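Membrane attack complex assembly inhibitor BGA71 (Borreliella bavariensis, PDB 6FMH) inhibits assembly of the complement membrane attack complex, as an outer surface protein of a Lyme disease spirochaete. Local coordinates at residues K146-L155 against N183-P192. Residues are numbered along the deposited sequence; the frame is centred on the assembly and turned at random.
Sequences KTRQNFAKKL and NYKTLDSFKP
F190 of the C-terminal segment 183-192 lays its ring against helix 127-163, where F151 points its edge at the F190 face (edge-to-face, planes at 77°, centroids 5.8 Å apart). One F190 face is also met by F151 CB, while K154 CB comes up at the ring edge, 3.7 Å from F190 CE1. With CG anti to the backbone N (chi1 167°), the F151 side chain crosses Y184 at about a right angle, the ring planes inclined at 63° and F151 CE1 3.7 Å from Y184 CE1, completing an aromatic cluster. Deeper in the bundle, F151 rests on V104 and I107 of helix 90-123; the Y184 hydroxyl is hydrogen-bonded to T158. T147 closes the other end of this buried part: its CG2 lies 3.7 Å from F190 CB, its CA-H points almost straight at F190 O, and its OG1 is hydrogen-bonded to S143 O. Towards solvent the fit slackens. P192 CG brushes K146 CB at 3.9 Å, and the bent K154 chain passes across N183 to carry its amine into a salt bridge with E157. Aromatic and aliphatic burial therefore dominates the tail's attachment, with the Y184-T158 bond a polar tie to the same helix.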
# COMPACT_ATOMS: atom_id res chain seq x y z
N LYS A 146 8.97 9.73 -13.58
CA LYS A 146 9.81 10.74 -14.23
C LYS A 146 9.76 12.08 -13.45
O LYS A 146 10.81 12.68 -13.06
CB LYS A 146 9.40 10.85 -15.70
CG LYS A 146 9.85 9.65 -16.50
CD LYS A 146 9.82 9.88 -17.99
CE LYS A 146 10.12 8.59 -18.76
NZ LYS A 146 11.39 7.91 -18.33
N THR A 147 8.54 12.47 -13.07
CA THR A 147 8.35 13.68 -12.26
C THR A 147 9.26 13.64 -11.04
O THR A 147 9.99 14.60 -10.76
CB THR A 147 6.88 13.90 -11.89
OG1 THR A 147 6.11 14.09 -13.10
CG2 THR A 147 6.71 15.13 -11.04
N ARG A 148 9.23 12.52 -10.32
CA ARG A 148 10.01 12.41 -9.13
C ARG A 148 11.51 12.48 -9.45
O ARG A 148 12.33 13.04 -8.65
CB ARG A 148 9.72 11.13 -8.40
CG ARG A 148 10.55 11.10 -7.12
CD ARG A 148 10.10 10.10 -6.14
NE ARG A 148 10.44 8.78 -6.61
CZ ARG A 148 10.19 7.66 -5.95
NH1 ARG A 148 9.62 7.68 -4.76
NH2 ARG A 148 10.52 6.52 -6.49
N GLN A 149 11.91 11.90 -10.59
CA GLN A 149 13.31 12.01 -11.01
C GLN A 149 13.69 13.46 -11.23
O GLN A 149 14.81 13.84 -10.97
CB GLN A 149 13.58 11.16 -12.28
CG GLN A 149 13.83 9.69 -12.00
CD GLN A 149 13.64 8.83 -13.24
OE1 GLN A 149 14.05 9.21 -14.34
NE2 GLN A 149 13.00 7.67 -13.08
N ASN A 150 12.79 14.23 -11.85
CA ASN A 150 13.15 15.62 -12.20
C ASN A 150 13.22 16.41 -10.96
O ASN A 150 14.16 17.18 -10.77
CB ASN A 150 12.18 16.26 -13.18
CG ASN A 150 12.10 15.53 -14.49
OD1 ASN A 150 11.02 15.43 -15.11
ND2 ASN A 150 13.22 15.04 -14.97
N PHE A 151 12.30 16.17 -10.05
CA PHE A 151 12.42 16.77 -8.72
C PHE A 151 13.76 16.45 -8.03
O PHE A 151 14.36 17.30 -7.43
CB PHE A 151 11.26 16.32 -7.82
CG PHE A 151 11.47 16.64 -6.37
CD1 PHE A 151 11.12 17.90 -5.83
CD2 PHE A 151 12.03 15.70 -5.52
CE1 PHE A 151 11.32 18.19 -4.48
CE2 PHE A 151 12.23 15.99 -4.19
CZ PHE A 151 11.89 17.23 -3.66
N ALA A 152 14.19 15.19 -8.10
CA ALA A 152 15.40 14.72 -7.45
C ALA A 152 16.60 15.43 -8.05
O ALA A 152 17.52 15.88 -7.34
CB ALA A 152 15.51 13.22 -7.60
N LYS A 153 16.61 15.52 -9.37
CA LYS A 153 17.70 16.20 -10.06
C LYS A 153 17.76 17.64 -9.50
O LYS A 153 18.77 18.03 -8.94
CB LYS A 153 17.46 16.18 -11.55
CG LYS A 153 18.71 16.26 -12.41
CD LYS A 153 19.39 14.89 -12.54
CE LYS A 153 20.67 14.99 -13.41
NZ LYS A 153 21.48 13.73 -13.41
N LYS A 154 16.62 18.31 -9.51
CA LYS A 154 16.52 19.63 -8.96
C LYS A 154 16.94 19.72 -7.53
O LYS A 154 17.63 20.66 -7.15
CB LYS A 154 15.10 20.15 -9.05
CG LYS A 154 15.03 21.67 -9.03
CD LYS A 154 15.20 22.25 -10.42
CE LYS A 154 15.44 23.74 -10.42
NZ LYS A 154 16.79 24.15 -10.89
N LEU A 155 16.55 18.74 -6.71
CA LEU A 155 16.89 18.74 -5.28
C LEU A 155 18.41 18.60 -5.00
O LEU A 155 18.95 19.20 -4.06
CB LEU A 155 16.12 17.67 -4.56
CG LEU A 155 16.26 17.58 -3.02
CD1 LEU A 155 16.00 18.91 -2.33
CD2 LEU A 155 15.33 16.53 -2.47
N ASN A 183 12.14 27.57 -7.76
CA ASN A 183 12.57 26.27 -8.25
C ASN A 183 11.63 25.17 -7.88
O ASN A 183 11.81 24.02 -8.26
CB ASN A 183 13.97 25.99 -7.73
CG ASN A 183 14.95 26.96 -8.28
OD1 ASN A 183 15.37 26.84 -9.47
ND2 ASN A 183 15.44 27.86 -7.45
N TYR A 184 10.64 25.49 -7.06
CA TYR A 184 9.64 24.51 -6.69
C TYR A 184 8.25 25.09 -6.80
O TYR A 184 7.47 24.97 -5.87
CB TYR A 184 9.99 23.97 -5.29
CG TYR A 184 11.37 23.30 -5.29
CD1 TYR A 184 11.53 22.01 -5.75
CD2 TYR A 184 12.48 23.97 -4.87
CE1 TYR A 184 12.76 21.40 -5.75
CE2 TYR A 184 13.73 23.39 -4.89
CZ TYR A 184 13.87 22.10 -5.32
OH TYR A 184 15.14 21.50 -5.29
N LYS A 185 7.97 25.77 -7.89
CA LYS A 185 6.76 26.57 -8.07
C LYS A 185 5.53 25.74 -7.99
O LYS A 185 4.56 26.06 -7.29
CB LYS A 185 6.73 27.20 -9.47
CG LYS A 185 7.46 28.53 -9.60
CD LYS A 185 7.03 29.32 -10.85
CE LYS A 185 7.03 30.85 -10.65
NZ LYS A 185 7.48 31.60 -11.88
N THR A 186 5.60 24.64 -8.71
CA THR A 186 4.48 23.80 -8.95
C THR A 186 4.95 22.33 -9.21
O THR A 186 5.97 22.10 -9.84
CB THR A 186 3.69 24.42 -10.15
OG1 THR A 186 2.35 23.98 -10.13
CG2 THR A 186 4.29 24.08 -11.48
N LEU A 187 4.20 21.37 -8.72
CA LEU A 187 4.29 19.97 -9.15
C LEU A 187 4.44 19.79 -10.68
O LEU A 187 5.35 19.10 -11.16
CB LEU A 187 3.03 19.22 -8.69
CG LEU A 187 2.80 17.80 -9.13
CD1 LEU A 187 3.77 16.89 -8.40
CD2 LEU A 187 1.38 17.38 -8.83
N ASP A 188 3.55 20.44 -11.43
CA ASP A 188 3.50 20.30 -12.90
C ASP A 188 4.81 20.65 -13.59
O ASP A 188 5.08 20.17 -14.67
CB ASP A 188 2.40 21.20 -13.46
CG ASP A 188 1.06 20.53 -13.48
OD1 ASP A 188 0.94 19.37 -12.93
OD2 ASP A 188 0.12 21.15 -14.07
N SER A 189 5.62 21.52 -12.98
CA SER A 189 6.85 21.95 -13.58
C SER A 189 7.84 20.82 -13.63
O SER A 189 8.75 20.85 -14.42
CB SER A 189 7.43 23.10 -12.77
OG SER A 189 7.69 22.72 -11.42
N PHE A 190 7.69 19.83 -12.76
CA PHE A 190 8.62 18.69 -12.74
C PHE A 190 8.17 17.55 -13.64
O PHE A 190 8.91 16.60 -13.81
CB PHE A 190 8.82 18.19 -11.33
CG PHE A 190 9.50 19.17 -10.49
CD1 PHE A 190 10.84 19.40 -10.62
CD2 PHE A 190 8.79 19.90 -9.53
CE1 PHE A 190 11.50 20.31 -9.82
CE2 PHE A 190 9.45 20.83 -8.72
CZ PHE A 190 10.81 21.02 -8.87
N LYS A 191 6.96 17.65 -14.20
CA LYS A 191 6.45 16.63 -15.13
C LYS A 191 7.19 16.67 -16.41
O LYS A 191 7.72 17.71 -16.77
CB LYS A 191 4.99 16.83 -15.39
CG LYS A 191 4.14 16.36 -14.22
CD LYS A 191 2.69 16.56 -14.43
CE LYS A 191 1.96 15.93 -13.22
NZ LYS A 191 2.22 16.68 -11.94
N PRO A 192 7.29 15.52 -17.09
CA PRO A 192 7.92 15.51 -18.40
C PRO A 192 7.10 16.25 -19.43
O PRO A 192 5.90 16.40 -19.28
CB PRO A 192 8.13 14.02 -18.72
CG PRO A 192 7.26 13.28 -17.80
CD PRO A 192 7.06 14.17 -16.59